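Local coordinates for protein tyrosyl-tRNA synthetase (Archaeoglobus fulgidus, PDB 2CYB) that probably catalyses the ATP-dependent attachment of L-tyrosine to its cognate tRNA, by way of a tyrosyl-adenylate intermediate, as a class I aminoacyl-tRNA synthetase, at residues D211-K214 with S218-N221. Sequence-based numbering, arbitrary orientation.
Sequences DGQK and SKGN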
# COMPACT_ATOMS: atom_id res chain seq x y z
N ASP A 211 21.46 -28.21 8.46
CA ASP A 211 22.91 -28.00 8.50
C ASP A 211 23.34 -27.09 9.64
O ASP A 211 24.52 -26.76 9.77
CB ASP A 211 23.39 -27.39 7.17
CG ASP A 211 22.55 -26.21 6.74
OD1 ASP A 211 22.09 -25.45 7.62
OD2 ASP A 211 22.36 -26.03 5.52
N GLY A 212 22.39 -26.66 10.47
CA GLY A 212 22.73 -25.81 11.60
C GLY A 212 22.69 -24.33 11.28
O GLY A 212 23.00 -23.49 12.12
N GLN A 213 22.31 -24.01 10.04
CA GLN A 213 22.22 -22.62 9.62
C GLN A 213 20.77 -22.27 9.31
O GLN A 213 19.88 -23.11 9.42
CB GLN A 213 23.10 -22.38 8.39
CG GLN A 213 24.59 -22.46 8.68
CD GLN A 213 25.43 -21.98 7.52
OE1 GLN A 213 25.38 -22.54 6.42
NE2 GLN A 213 26.23 -20.94 7.75
N LYS A 214 20.54 -21.02 8.91
CA LYS A 214 19.18 -20.58 8.61
C LYS A 214 18.52 -21.44 7.54
O LYS A 214 19.10 -21.70 6.48
CB LYS A 214 19.19 -19.11 8.18
CG LYS A 214 17.82 -18.45 8.28
CD LYS A 214 17.92 -16.95 8.04
CE LYS A 214 16.63 -16.25 8.47
NZ LYS A 214 16.37 -16.48 9.92
N SER A 218 16.51 -22.45 -0.80
CA SER A 218 17.66 -22.62 -1.69
C SER A 218 18.41 -23.91 -1.39
O SER A 218 18.37 -24.86 -2.16
CB SER A 218 18.62 -21.43 -1.54
OG SER A 218 19.83 -21.66 -2.24
N LYS A 219 19.11 -23.93 -0.25
CA LYS A 219 19.88 -25.09 0.16
C LYS A 219 19.03 -26.35 0.22
O LYS A 219 19.47 -27.43 -0.19
CB LYS A 219 20.50 -24.86 1.54
CG LYS A 219 21.47 -23.71 1.62
CD LYS A 219 22.08 -23.64 3.01
CE LYS A 219 23.07 -22.51 3.15
NZ LYS A 219 23.64 -22.49 4.53
N GLY A 220 17.81 -26.21 0.73
CA GLY A 220 16.93 -27.36 0.86
C GLY A 220 17.27 -28.07 2.15
O GLY A 220 17.00 -29.26 2.32
N ASN A 221 17.88 -27.33 3.07
CA ASN A 221 18.28 -27.85 4.37
C ASN A 221 17.09 -27.98 5.32
O ASN A 221 17.14 -27.52 6.46
CB ASN A 221 19.35 -26.93 4.97
CG ASN A 221 18.90 -25.49 5.07
OD1 ASN A 221 18.00 -25.06 4.34
ND2 ASN A 221 19.52 -24.73 5.95
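K219 and N221 reach back to D211, Q213 and K214 and close the KMSKS loop of this class I synthetase on itself. K214 and S218 begin and end that motif, which lies between strand 200-204 and helix 229-237. Along 218-221, K219 is the first residue to touch 211-214. Its chain is fully extended beyond CG and runs past D211, with K219 CD 3.5 Å from D211 OD2. K219 NZ makes a long salt bridge to D211 OD2 (3.9 Å). K219 NZ also lies 2.6 Å from Q213 OE1, and the Q213 and K219 side chains cross at about a right angle. N221 is buried and does most of the bonding. N221 ND2 donates to D211 OD1 (3.1 Å, 164°), on the syn side but tilted out of the carboxylate plane; the carboxylate and amide planes are turned 43° apart. The other end of the amide, N221 OD1, accepts from S216 N inside the motif. D211 OD1 also takes Q213 N at 2.8 Å, forming an Asx turn. With an alanine at D211, the Asx turn would probably be lost, along with one of the two straight acceptors of N221 ND2 and the long salt bridge of K219. The second straight bond of N221 ND2 goes to K214 O (3.1 Å, 168°), with the donor standing above the carbonyl plane.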